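PDB 7JFN: putative branched chain amino acid ABC transporter, periplasmic amino acid-binding protein from Brucella ovis, which probably serves as the periplasmic substrate-binding component of an amino-acid ABC transport system, as a member of the leucine-binding protein family. Local coordinates for residues T191-N196 / S222-L227; L228-S233 / G256-G261; K207-N212 / A235-K240; D247-I252 / P292-P297. One frame throughout, in Å; residues are numbered along the deposited sequence. Where two conformers were deposited one is given.

Contact 1 (T191-N196 / S222-L227)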
loop_
_atom_site.group_PDB
_atom_site.type_symbol
_atom_site.label_atom_id
_atom_site.label_comp_id
_atom_site.label_asym_id
_atom_site.label_seq_id
_atom_site.Cartn_x
_atom_site.Cartn_y
_atom_site.Cartn_z
ATOM N N THR A 191 -17.386 8.900 -12.419
ATOM C CA THR A 191 -18.395 7.886 -12.167
ATOM C C THR A 191 -17.970 7.051 -10.973
ATOM O O THR A 191 -16.784 6.729 -10.822
ATOM C CB THR A 191 -18.569 6.980 -13.395
ATOM O OG1 THR A 191 -19.315 7.682 -14.388
ATOM C CG2 THR A 191 -19.273 5.676 -13.043
ATOM N N LEU A 192 -18.934 6.743 -10.111
ATOM C CA LEU A 192 -18.761 5.793 -9.019
ATOM C C LEU A 192 -19.785 4.685 -9.208
ATOM O O LEU A 192 -20.964 4.958 -9.455
ATOM C CB LEU A 192 -18.924 6.478 -7.653
ATOM C CG LEU A 192 -17.831 7.486 -7.267
ATOM C CD1 LEU A 192 -18.241 8.254 -6.007
ATOM C CD2 LEU A 192 -16.471 6.809 -7.062
ATOM N N HIS A 193 -19.334 3.433 -9.152
ATOM C CA HIS A 193 -20.210 2.319 -9.468
ATOM C C HIS A 193 -20.248 1.313 -8.322
ATOM O O HIS A 193 -19.466 1.373 -7.372
ATOM C CB HIS A 193 -19.788 1.636 -10.780
ATOM C CG HIS A 193 -18.374 1.147 -10.786
ATOM N ND1 HIS A 193 -17.963 0.049 -10.058
ATOM C CD2 HIS A 193 -17.274 1.598 -11.444
ATOM C CE1 HIS A 193 -16.672 -0.157 -10.269
ATOM N NE2 HIS A 193 -16.233 0.767 -11.107
ATOM N N GLU A 194 -21.203 0.392 -8.419
ATOM C CA GLU A 194 -21.358 -0.658 -7.424
ATOM C C GLU A 194 -20.063 -1.458 -7.285
ATOM O O GLU A 194 -19.282 -1.587 -8.233
ATOM C CB GLU A 194 -22.525 -1.562 -7.816
ATOM C CG GLU A 194 -23.889 -0.872 -7.794
ATOM C CD GLU A 194 -24.163 0.063 -8.994
ATOM O OE1 GLU A 194 -23.343 0.154 -9.950
ATOM O OE2 GLU A 194 -25.234 0.714 -8.978
ATOM N N VAL A 195 -19.827 -1.984 -6.083
ATOM C CA VAL A 195 -18.532 -2.558 -5.726
ATOM C C VAL A 195 -18.559 -4.067 -5.941
ATOM O O VAL A 195 -19.412 -4.770 -5.379
ATOM C CB VAL A 195 -18.155 -2.228 -4.274
ATOM C CG1 VAL A 195 -16.745 -2.703 -3.989
ATOM C CG2 VAL A 195 -18.289 -0.737 -4.008
ATOM N N ASN A 196 -17.641 -4.553 -6.776
ATOM C CA ASN A 196 -17.326 -5.982 -6.908
ATOM C C ASN A 196 -18.558 -6.814 -7.257
ATOM O O ASN A 196 -18.751 -7.918 -6.742
ATOM C CB ASN A 196 -16.651 -6.515 -5.640
ATOM C CG ASN A 196 -15.873 -7.801 -5.889
ATOM O OD1 ASN A 196 -15.365 -8.023 -6.986
ATOM N ND2 ASN A 196 -15.783 -8.653 -4.870
ATOM N N SER A 222 -9.252 -6.201 -8.835
ATOM C CA SER A 222 -9.817 -7.524 -9.165
ATOM C C SER A 222 -10.829 -7.368 -10.302
ATOM O O SER A 222 -10.519 -6.696 -11.295
ATOM C CB SER A 222 -10.358 -8.171 -7.900
ATOM O OG SER A 222 -9.319 -8.349 -6.964
ATOM N N ASN A 223 -12.022 -7.972 -10.207
ATOM C CA ASN A 223 -12.926 -7.992 -11.353
ATOM C C ASN A 223 -13.316 -6.590 -11.782
ATOM O O ASN A 223 -13.449 -6.317 -12.982
ATOM C CB ASN A 223 -14.183 -8.807 -11.042
ATOM C CG ASN A 223 -13.920 -10.287 -11.051
ATOM O OD1 ASN A 223 -12.876 -10.729 -11.532
ATOM N ND2 ASN A 223 -14.865 -11.069 -10.536
ATOM N N ASP A 224 -13.492 -5.676 -10.819
ATOM C CA ASP A 224 -13.870 -4.313 -11.179
ATOM C C ASP A 224 -12.813 -3.635 -12.037
ATOM O O ASP A 224 -13.134 -2.705 -12.792
ATOM C CB ASP A 224 -14.120 -3.464 -9.928
ATOM C CG ASP A 224 -15.483 -3.716 -9.299
ATOM O OD1 ASP A 224 -16.306 -4.486 -9.857
ATOM O OD2 ASP A 224 -15.723 -3.138 -8.220
ATOM N N LEU A 225 -11.544 -4.041 -11.907
ATOM C CA LEU A 225 -10.511 -3.535 -12.805
ATOM C C LEU A 225 -10.467 -4.347 -14.104
ATOM O O LEU A 225 -10.541 -3.792 -15.209
ATOM C CB LEU A 225 -9.146 -3.567 -12.108
ATOM C CG LEU A 225 -8.013 -2.979 -12.952
ATOM C CD1 LEU A 225 -8.292 -1.501 -13.261
ATOM C CD2 LEU A 225 -6.660 -3.177 -12.240
ATOM N N LEU A 226 -10.392 -5.668 -13.982
ATOM C CA LEU A 226 -10.152 -6.508 -15.151
ATOM C C LEU A 226 -11.337 -6.496 -16.105
ATOM O O LEU A 226 -11.161 -6.354 -17.317
ATOM C CB LEU A 226 -9.828 -7.938 -14.709
ATOM C CG LEU A 226 -8.426 -8.112 -14.125
ATOM C CD1 LEU A 226 -7.941 -9.516 -14.374
ATOM C CD2 LEU A 226 -7.424 -7.102 -14.695
ATOM N N LEU A 227 -12.556 -6.659 -15.586
ATOM C CA LEU A 227 -13.708 -6.702 -16.482
ATOM C C LEU A 227 -13.987 -5.344 -17.108
ATOM O O LEU A 227 -14.565 -5.280 -18.202
ATOM C CB LEU A 227 -14.959 -7.199 -15.748
ATOM C CG LEU A 227 -14.875 -8.617 -15.186
ATOM C CD1 LEU A 227 -16.181 -8.950 -14.470
ATOM C CD2 LEU A 227 -14.626 -9.600 -16.333
HETATM O O HOH W 1 -18.824 -3.898 -9.568
HETATM O O HOH W 2 -13.867 -6.074 -7.982
HETATM O O HOH W 3 -13.248 -9.472 -8.013
HETATM O O HOH W 4 -17.212 -9.248 -9.589
#
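Asn196 and Asp224 bring the two backbones closest, their CA atoms 5.7 Å apart, where the chain leaving strand 186-193 of the second α/β domain of this periplasmic binding protein runs past the first turn of helix 223-235. From that turn the Asp224 carboxylate reaches over, and Asn196 N donates to Asp224 OD2 at 2.8 Å. The amide nitrogen meets OD2 on its syn side, 23° out of the carboxylate plane. His193 stands beside this bond with its ring nearly perpendicular to the carboxylate; its CE1 edge lies 3.7 Å from Asp224 OD2, in the ring plane. With chi1 at 57°, CG sits between backbone N and carbonyl carbon, and His193 ND1 donates to Glu194 O at 2.8 Å, while NE2 is bonded to Asn220. Water then stitches the rest. One molecule donates to both Glu194 O and Asp224 OD1, while two others link Asn196 OD1 to the amides Asp224 N and Asn223 N at the helix start. Gln164 NE2 is a second protein partner of Asp224 OD2. The contact thus illustrates how one buried carboxylate at a helix N terminus can be satisfied: donors from loop, neighbouring strand and water share it, which would be expected to stabilise its negative charge.

Contact 2 (L228-S233 / G256-G261)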
loop_
_atom_site.group_PDB
_atom_site.type_symbol
_atom_site.label_atom_id
_atom_site.label_comp_id
_atom_site.label_asym_id
_atom_site.label_seq_id
_atom_site.Cartn_x
_atom_site.Cartn_y
_atom_site.Cartn_z
ATOM N N LEU A 228 -13.596 -4.256 -16.429
ATOM C CA LEU A 228 -13.699 -2.933 -17.029
ATOM C C LEU A 228 -12.680 -2.775 -18.149
ATOM O O LEU A 228 -13.021 -2.312 -19.241
ATOM C CB LEU A 228 -13.515 -1.855 -15.962
ATOM C CG LEU A 228 -13.312 -0.421 -16.444
ATOM C CD1 LEU A 228 -14.534 0.066 -17.232
ATOM C CD2 LEU A 228 -13.091 0.487 -15.219
ATOM N N MET A 229 -11.431 -3.184 -17.914
ATOM C CA MET A 229 -10.441 -3.098 -18.990
ATOM C C MET A 229 -10.808 -3.997 -20.168
ATOM O O MET A 229 -10.578 -3.641 -21.334
ATOM C CB MET A 229 -9.054 -3.439 -18.449
ATOM C CG MET A 229 -8.566 -2.342 -17.522
ATOM S SD MET A 229 -6.940 -2.735 -16.859
ATOM C CE MET A 229 -5.876 -2.407 -18.274
ATOM N N LYS A 230 -11.397 -5.160 -19.894
ATOM C CA LYS A 230 -11.766 -6.047 -20.991
ATOM C C LYS A 230 -12.915 -5.470 -21.817
ATOM O O LYS A 230 -12.920 -5.563 -23.054
ATOM C CB LYS A 230 -12.120 -7.432 -20.453
ATOM C CG LYS A 230 -10.890 -8.172 -19.966
ATOM C CD LYS A 230 -11.184 -9.604 -19.598
ATOM C CE LYS A 230 -9.912 -10.238 -19.043
ATOM N NZ LYS A 230 -10.020 -11.712 -19.041
ATOM N N ALA A 231 -13.901 -4.872 -21.152
ATOM C CA ALA A 231 -14.985 -4.239 -21.894
ATOM C C ALA A 231 -14.455 -3.087 -22.743
ATOM O O ALA A 231 -14.911 -2.877 -23.875
ATOM C CB ALA A 231 -16.065 -3.756 -20.923
ATOM N N ALA A 232 -13.473 -2.353 -22.217
ATOM C CA ALA A 232 -12.848 -1.273 -22.972
ATOM C C ALA A 232 -12.159 -1.816 -24.210
ATOM O O ALA A 232 -12.306 -1.264 -25.306
ATOM C CB ALA A 232 -11.845 -0.512 -22.087
ATOM N N SER A 233 -11.431 -2.930 -24.060
ATOM C CA SER A 233 -10.776 -3.558 -25.203
ATOM C C SER A 233 -11.787 -4.023 -26.249
ATOM O O SER A 233 -11.595 -3.808 -27.456
ATOM C CB SER A 233 -9.917 -4.725 -24.711
ATOM O OG SER A 233 -9.393 -5.459 -25.787
ATOM N N GLY A 256 -3.617 -10.483 -20.213
ATOM C CA GLY A 256 -2.723 -10.680 -21.339
ATOM C C GLY A 256 -2.572 -9.389 -22.110
ATOM O O GLY A 256 -2.329 -8.314 -21.539
ATOM N N ALA A 257 -2.767 -9.493 -23.427
ATOM C CA ALA A 257 -2.574 -8.351 -24.311
ATOM C C ALA A 257 -3.508 -7.202 -23.964
ATOM O O ALA A 257 -3.198 -6.040 -24.251
ATOM C CB ALA A 257 -2.769 -8.791 -25.763
ATOM N N ILE A 258 -4.642 -7.493 -23.324
ATOM C CA ILE A 258 -5.552 -6.418 -22.933
ATOM C C ILE A 258 -4.894 -5.445 -21.957
ATOM O O ILE A 258 -5.247 -4.257 -21.925
ATOM C CB ILE A 258 -6.845 -7.027 -22.363
ATOM C CG1 ILE A 258 -7.565 -7.804 -23.471
ATOM C CG2 ILE A 258 -7.757 -5.957 -21.778
ATOM C CD1 ILE A 258 -8.732 -8.627 -22.982
ATOM N N ALA A 259 -3.948 -5.916 -21.142
ATOM C CA ALA A 259 -3.271 -5.031 -20.200
ATOM C C ALA A 259 -2.103 -4.261 -20.815
ATOM O O ALA A 259 -1.630 -3.295 -20.197
ATOM C CB ALA A 259 -2.753 -5.829 -18.992
ATOM N N GLU A 260 -1.637 -4.663 -22.000
ATOM C CA GLU A 260 -0.429 -4.086 -22.587
ATOM C C GLU A 260 -0.604 -2.588 -22.811
ATOM O O GLU A 260 -1.620 -2.144 -23.350
ATOM C CB GLU A 260 -0.109 -4.790 -23.913
ATOM C CG GLU A 260 1.222 -4.409 -24.541
ATOM C CD GLU A 260 1.440 -5.092 -25.885
ATOM O OE1 GLU A 260 0.440 -5.406 -26.566
ATOM O OE2 GLU A 260 2.608 -5.326 -26.257
ATOM N N GLY A 261 0.386 -1.803 -22.367
ATOM C CA GLY A 261 0.351 -0.371 -22.536
ATOM C C GLY A 261 -0.263 0.399 -21.394
ATOM O O GLY A 261 -0.149 1.638 -21.368
#
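Ile258 lies against Met229, Lys230 and Ser233 on one flank of helix 223-235, a helix of the second α/β domain of this periplasmic binding protein. Its partner is the short 3-10 turn between helix 251-255 and strand 263-266, so the contact joins two successive connections in the parallel part of a mixed sheet. Ile258 can be followed outward as an example of a branched side chain filling a helix surface. From CB, which points at the helix, the chain forks. The CG2 branch, anti to the backbone N, settles 3.7 Å from the carbonyl oxygen Met229 O and 3.8 Å from Ser233 CB, bridging one helical turn. The CG1 branch takes the other course, beside the backbone N with chi1 at -65°, and passes 3.8 Å from Ser233 OG. Beyond it CD1, the tip, comes to 3.7 Å from Lys230 CG, where the two side chains cross at about a right angle. Lys230 therefore offers its aliphatic stem to the isoleucine, while its extended chain carries NZ onward to a hydrogen bond with Asn254 O, in the last turn of helix 251-255. Met229 adds a further side chain: it bends at chi3 (75°), and Phe241 of strand 240-243 and His262 also pack on it. The interface is mostly apolar, though the isoleucine also lies against a backbone carbonyl oxygen and a serine hydroxyl. The bend in the methionine leaves Met229 CE 4.1 Å from Ile258 O and 4.2 Å from Ala259 CA.

Contact 3 (K207-N212 / A235-K240). With EDO (1,2-ethanediol), chain F.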
loop_
_atom_site.group_PDB
_atom_site.type_symbol
_atom_site.label_atom_id
_atom_site.label_comp_id
_atom_site.label_asym_id
_atom_site.label_seq_id
_atom_site.Cartn_x
_atom_site.Cartn_y
_atom_site.Cartn_z
ATOM N N LYS A 207 -20.045 5.390 -22.047
ATOM C CA LYS A 207 -19.940 6.754 -21.521
ATOM C C LYS A 207 -18.522 7.300 -21.639
ATOM O O LYS A 207 -18.322 8.470 -21.988
ATOM C CB LYS A 207 -20.372 6.798 -20.057
ATOM C CG LYS A 207 -21.876 6.756 -19.830
ATOM C CD LYS A 207 -22.208 7.178 -18.405
ATOM C CE LYS A 207 -21.693 8.593 -18.113
ATOM N NZ LYS A 207 -22.252 9.151 -16.850
ATOM N N ILE A 208 -17.523 6.475 -21.331
ATOM C CA ILE A 208 -16.144 6.927 -21.449
ATOM C C ILE A 208 -15.806 7.212 -22.906
ATOM O O ILE A 208 -15.147 8.210 -23.215
ATOM C CB ILE A 208 -15.186 5.894 -20.830
ATOM C CG1 ILE A 208 -15.471 5.738 -19.336
ATOM C CG2 ILE A 208 -13.729 6.296 -21.065
ATOM C CD1 ILE A 208 -14.714 4.599 -18.678
ATOM N N GLN A 209 -16.234 6.329 -23.816
ATOM C CA GLN A 209 -16.028 6.570 -25.242
ATOM C C GLN A 209 -16.662 7.884 -25.666
ATOM O O GLN A 209 -16.060 8.659 -26.419
ATOM C CB GLN A 209 -16.591 5.405 -26.064
ATOM C CG GLN A 209 -15.515 4.450 -26.582
ATOM C CD GLN A 209 -16.073 3.215 -27.282
ATOM O OE1 GLN A 209 -17.235 2.851 -27.104
ATOM N NE2 GLN A 209 -15.237 2.566 -28.085
ATOM N N ALA A 210 -17.872 8.160 -25.171
ATOM C CA ALA A 210 -18.564 9.398 -25.517
ATOM C C ALA A 210 -17.826 10.629 -24.996
ATOM O O ALA A 210 -17.963 11.719 -25.569
ATOM C CB ALA A 210 -19.996 9.360 -24.976
ATOM N N ALA A 211 -17.040 10.483 -23.927
ATOM C CA ALA A 211 -16.342 11.615 -23.325
ATOM C C ALA A 211 -15.062 11.982 -24.064
ATOM O O ALA A 211 -14.506 13.056 -23.803
ATOM C CB ALA A 211 -16.019 11.327 -21.849
ATOM N N ASN A 212 -14.593 11.127 -24.972
ATOM C CA ASN A 212 -13.429 11.392 -25.812
ATOM C C ASN A 212 -12.209 11.751 -24.957
ATOM O O ASN A 212 -11.685 12.866 -24.995
ATOM C CB ASN A 212 -13.736 12.497 -26.830
ATOM C CG ASN A 212 -12.678 12.596 -27.901
ATOM O OD1 ASN A 212 -11.941 11.640 -28.142
ATOM N ND2 ASN A 212 -12.587 13.756 -28.550
ATOM N N ALA A 235 -14.625 -2.839 -26.945
ATOM C CA ALA A 235 -15.265 -1.699 -27.588
ATOM C C ALA A 235 -14.286 -0.836 -28.373
ATOM O O ALA A 235 -14.709 0.129 -29.016
ATOM C CB ALA A 235 -15.986 -0.839 -26.538
ATOM N N GLY A 236 -12.995 -1.159 -28.347
ATOM C CA GLY A 236 -12.033 -0.357 -29.063
ATOM C C GLY A 236 -11.715 0.957 -28.389
ATOM O O GLY A 236 -11.261 1.887 -29.057
ATOM N N LEU A 237 -11.959 1.070 -27.090
ATOM C CA LEU A 237 -11.606 2.286 -26.364
ATOM C C LEU A 237 -10.094 2.473 -26.385
ATOM O O LEU A 237 -9.344 1.578 -25.998
ATOM C CB LEU A 237 -12.109 2.202 -24.924
ATOM C CG LEU A 237 -11.845 3.462 -24.089
ATOM C CD1 LEU A 237 -12.807 4.576 -24.489
ATOM C CD2 LEU A 237 -11.926 3.189 -22.595
ATOM N N LYS A 238 -9.638 3.629 -26.852
ATOM C CA LYS A 238 -8.204 3.809 -27.032
ATOM C C LYS A 238 -7.490 4.335 -25.789
ATOM O O LYS A 238 -6.256 4.288 -25.738
ATOM C CB LYS A 238 -7.937 4.748 -28.217
ATOM N N ALA A 239 -8.218 4.803 -24.783
ATOM C CA ALA A 239 -7.585 5.463 -23.649
ATOM C C ALA A 239 -6.663 4.520 -22.871
ATOM O O ALA A 239 -6.919 3.320 -22.751
ATOM C CB ALA A 239 -8.648 6.020 -22.713
ATOM N N LYS A 240 -5.582 5.081 -22.333
ATOM C CA LYS A 240 -4.744 4.352 -21.387
ATOM C C LYS A 240 -5.414 4.346 -20.021
ATOM O O LYS A 240 -5.993 5.352 -19.596
ATOM C CB LYS A 240 -3.358 4.992 -21.262
ATOM C CG LYS A 240 -2.482 4.877 -22.507
ATOM C CD LYS A 240 -1.063 5.339 -22.225
ATOM C CE LYS A 240 -0.086 4.649 -23.167
ATOM N NZ LYS A 240 -0.587 4.656 -24.570
HETATM C C1 EDO F . -12.851 17.675 -27.501
HETATM O O1 EDO F . -12.405 16.632 -28.376
HETATM C C2 EDO F . -14.364 17.585 -27.360
HETATM O O2 EDO F . -14.737 16.202 -27.298
#
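Gln209 and Leu237 slide past each other in opposite directions, while Ile208 crosses the same leucine at about a right angle; one side chain thus serves two neighbours on helix 202-211 in two different ways. Gln209 was modelled in two conformers, and all that follows of its side chain describes one of them. Leu237 stands with CG anti to its backbone N (chi1 -177°), which carries the branch toward the helix. Its CD1 lies close alongside the glutamine stem, 3.4 Å from Gln209 CG, and its CD2 meets the isoleucine branch methyl, Ile208 CG2, at 3.9 Å. Beyond CG the glutamine chain is extended, carrying the amide past the leucine to the end of helix 223-235. There Gln209 NE2 donates to Ala235 O at 2.7 Å. The bond is short but far from straight, with an angle of 133° at the hydrogen, and the nitrogen stands 52° above the carbonyl plane instead of on a lone pair. Ala235 CB lies obliquely by the amide, 3.8 Å from Gln209 NE2. On the side of the helix that faces the sheet, Ile208 also packs on Tyr160 and Val216, so the buried part of the contact continues into the core. At the surface, Asn212 ND2 makes weak hydrogen bonds to a 1,2-ethanediol molecule, probably from the crystallisation liquor. The arrangement joins neighbouring helices of an α/β sheet domain: a Schellman motif at Gly236 ends helix 223-235, and the next residue, Leu237, packs back on helix 202-211 before the chain enters strand 240-243.

Contact 4 (D247-I252 / P292-P297)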
loop_
_atom_site.group_PDB
_atom_site.type_symbol
_atom_site.label_atom_id
_atom_site.label_comp_id
_atom_site.label_asym_id
_atom_site.label_seq_id
_atom_site.Cartn_x
_atom_site.Cartn_y
_atom_site.Cartn_z
ATOM N N ASP A 247 -1.056 -4.570 -10.900
ATOM C CA ASP A 247 -0.120 -5.652 -10.632
ATOM C C ASP A 247 -0.573 -6.623 -9.534
ATOM O O ASP A 247 0.266 -7.388 -9.032
ATOM C CB ASP A 247 1.272 -5.100 -10.301
ATOM C CG ASP A 247 1.301 -4.315 -9.014
ATOM O OD1 ASP A 247 0.275 -3.684 -8.673
ATOM O OD2 ASP A 247 2.374 -4.325 -8.354
ATOM N N GLN A 248 -1.858 -6.659 -9.180
ATOM C CA GLN A 248 -2.318 -7.777 -8.363
ATOM C C GLN A 248 -1.900 -9.090 -9.018
ATOM O O GLN A 248 -1.961 -9.210 -10.250
ATOM C CB GLN A 248 -3.836 -7.797 -8.222
ATOM C CG GLN A 248 -4.460 -6.610 -7.569
ATOM C CD GLN A 248 -5.952 -6.668 -7.745
ATOM O OE1 GLN A 248 -6.479 -6.184 -8.751
ATOM N NE2 GLN A 248 -6.640 -7.301 -6.797
ATOM N N PRO A 249 -1.481 -10.080 -8.241
ATOM C CA PRO A 249 -1.123 -11.384 -8.821
ATOM C C PRO A 249 -2.275 -11.934 -9.643
ATOM O O PRO A 249 -3.439 -11.843 -9.251
ATOM C CB PRO A 249 -0.832 -12.246 -7.589
ATOM C CG PRO A 249 -0.409 -11.257 -6.558
ATOM C CD PRO A 249 -1.258 -10.043 -6.784
ATOM N N GLY A 250 -1.954 -12.435 -10.829
ATOM C CA GLY A 250 -2.958 -12.973 -11.714
ATOM C C GLY A 250 -3.524 -11.994 -12.726
ATOM O O GLY A 250 -4.032 -12.441 -13.762
ATOM N N ASN A 251 -3.448 -10.678 -12.471
ATOM C CA ASN A 251 -4.106 -9.718 -13.366
ATOM C C ASN A 251 -3.545 -9.794 -14.773
ATOM O O ASN A 251 -4.299 -9.794 -15.749
ATOM C CB ASN A 251 -3.973 -8.284 -12.844
ATOM C CG ASN A 251 -4.976 -7.981 -11.764
ATOM O OD1 ASN A 251 -5.726 -8.870 -11.344
ATOM N ND2 ASN A 251 -4.994 -6.728 -11.292
ATOM N N ILE A 252 -2.218 -9.841 -14.904
ATOM C CA ILE A 252 -1.649 -9.888 -16.245
ATOM C C ILE A 252 -1.934 -11.239 -16.883
ATOM O O ILE A 252 -2.182 -11.328 -18.092
ATOM C CB ILE A 252 -0.143 -9.576 -16.209
ATOM C CG1 ILE A 252 0.114 -8.157 -15.677
ATOM C CG2 ILE A 252 0.462 -9.763 -17.598
ATOM C CD1 ILE A 252 -0.768 -7.077 -16.258
ATOM N N PRO A 292 8.771 -10.744 -4.940
ATOM C CA PRO A 292 7.880 -9.861 -4.171
ATOM C C PRO A 292 7.056 -9.018 -5.126
ATOM O O PRO A 292 7.597 -8.312 -5.984
ATOM C CB PRO A 292 8.847 -9.005 -3.348
ATOM C CG PRO A 292 10.114 -8.991 -4.176
ATOM C CD PRO A 292 10.161 -10.260 -4.972
ATOM N N SER A 293 5.743 -9.126 -5.001
ATOM C CA SER A 293 4.845 -8.443 -5.906
ATOM C C SER A 293 3.838 -7.661 -5.089
ATOM O O SER A 293 3.691 -7.875 -3.887
ATOM C CB SER A 293 4.106 -9.428 -6.827
ATOM O OG SER A 293 3.291 -10.285 -6.041
ATOM N N TYR A 294 3.170 -6.735 -5.769
ATOM C CA TYR A 294 1.941 -6.152 -5.288
ATOM C C TYR A 294 2.139 -5.496 -3.922
ATOM O O TYR A 294 2.823 -4.470 -3.825
ATOM C CB TYR A 294 0.884 -7.265 -5.285
ATOM C CG TYR A 294 -0.510 -6.848 -4.951
ATOM C CD1 TYR A 294 -1.001 -5.592 -5.293
ATOM C CD2 TYR A 294 -1.343 -7.715 -4.252
ATOM C CE1 TYR A 294 -2.299 -5.238 -4.959
ATOM C CE2 TYR A 294 -2.621 -7.379 -3.929
ATOM C CZ TYR A 294 -3.097 -6.146 -4.270
ATOM O OH TYR A 294 -4.381 -5.855 -3.909
ATOM N N VAL A 295 1.610 -6.105 -2.857
ATOM C CA VAL A 295 1.664 -5.491 -1.528
ATOM C C VAL A 295 2.940 -5.801 -0.764
ATOM O O VAL A 295 3.227 -5.134 0.251
ATOM C CB VAL A 295 0.451 -5.930 -0.677
ATOM C CG1 VAL A 295 -0.823 -5.420 -1.294
ATOM C CG2 VAL A 295 0.429 -7.471 -0.535
ATOM N N GLU A 296 3.747 -6.756 -1.228
ATOM C CA GLU A 296 4.846 -7.211 -0.388
ATOM C C GLU A 296 5.997 -6.215 -0.239
ATOM O O GLU A 296 6.511 -6.066 0.875
ATOM C CB GLU A 296 5.357 -8.550 -0.909
ATOM C CG GLU A 296 4.291 -9.648 -0.704
ATOM C CD GLU A 296 4.639 -10.965 -1.379
ATOM O OE1 GLU A 296 4.750 -10.989 -2.625
ATOM O OE2 GLU A 296 4.797 -11.986 -0.658
ATOM N N PRO A 297 6.457 -5.535 -1.301
ATOM C CA PRO A 297 7.617 -4.632 -1.108
ATOM C C PRO A 297 7.377 -3.540 -0.078
ATOM O O PRO A 297 8.238 -3.303 0.775
ATOM C CB PRO A 297 7.835 -4.063 -2.519
ATOM C CG PRO A 297 7.358 -5.175 -3.426
ATOM C CD PRO A 297 6.111 -5.671 -2.733
HETATM O O HOH W 5 4.202 -5.916 -8.472
#
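The ring of Tyr294 lies between Gln248 on one face and its own neighbour Val295 on the other. Gln248 CA is 3.9 Å above the ring plane over its centre, and Val295 CG1 stands 3.6 Å above the opposite face. On the glutamine side the contact extends outward as a CH-pi interaction, Gln248 CG being 4.0 Å from the centroid of the Tyr294 ring and 29° off its normal. The two side chains run side by side in the same direction, with amide and ring planes 45° apart. Approaching obliquely, Pro249 CD reaches to 3.4 Å from Tyr294 CD2, the two side chains crossing at about a right angle. With CG anti to the backbone N (chi1 -174°), the tyrosine lays its ring across Gln248 and Pro249.

The polar groups lie around this packing. Asp247 sets its carboxylate nearly perpendicular to the ring. A water accepts from Tyr294 N at 3.0 Å and lies implausibly close to Asp247 OD2, so that end of the bridge is doubtful. Gln248 OE1 has two donors, which restrain rotation of the amide: Asn251 ND2, at 3.0 Å and well above the carbonyl plane, and Ser222 N at the start of helix 223-235. Ser293 N donates to Glu296 OE1, at 3.2 Å.

Two beta turns meet here: type II from Gln248 to Asn251, with Gly250 at the N-cap of helix 251-255, and type II' from Ser293 to Glu296, running into helix 296-311. They join the connection after strand 240-243 of the second α/β domain to a segment packed on helix 26-44, consistent with an interface between the two lobes.

How the contacts relate
From the N terminus, the chain first forms the five-stranded parallel sheet and then enters the second, mixed-sheet domain, where contact 1 opens. Contact 1 closes the loop from strand 186-193 through helix 202-211 to helix 223-235. Contact 3 starts within that loop and ends beyond it, so the two cross. Contact 2 opens as contact 1 closes, on the same helix, and crosses contact 3; Ala232 O and Leu237 N, 3.0 Å apart, join them. Contact 4 opens before contact 2 closes, crosses it, and reaches furthest, to the start of helix 296-311. Contacts 1 to 3 tie successive strand-helix connections together, and contact 4 brings in the segment that packs on helix 26-44.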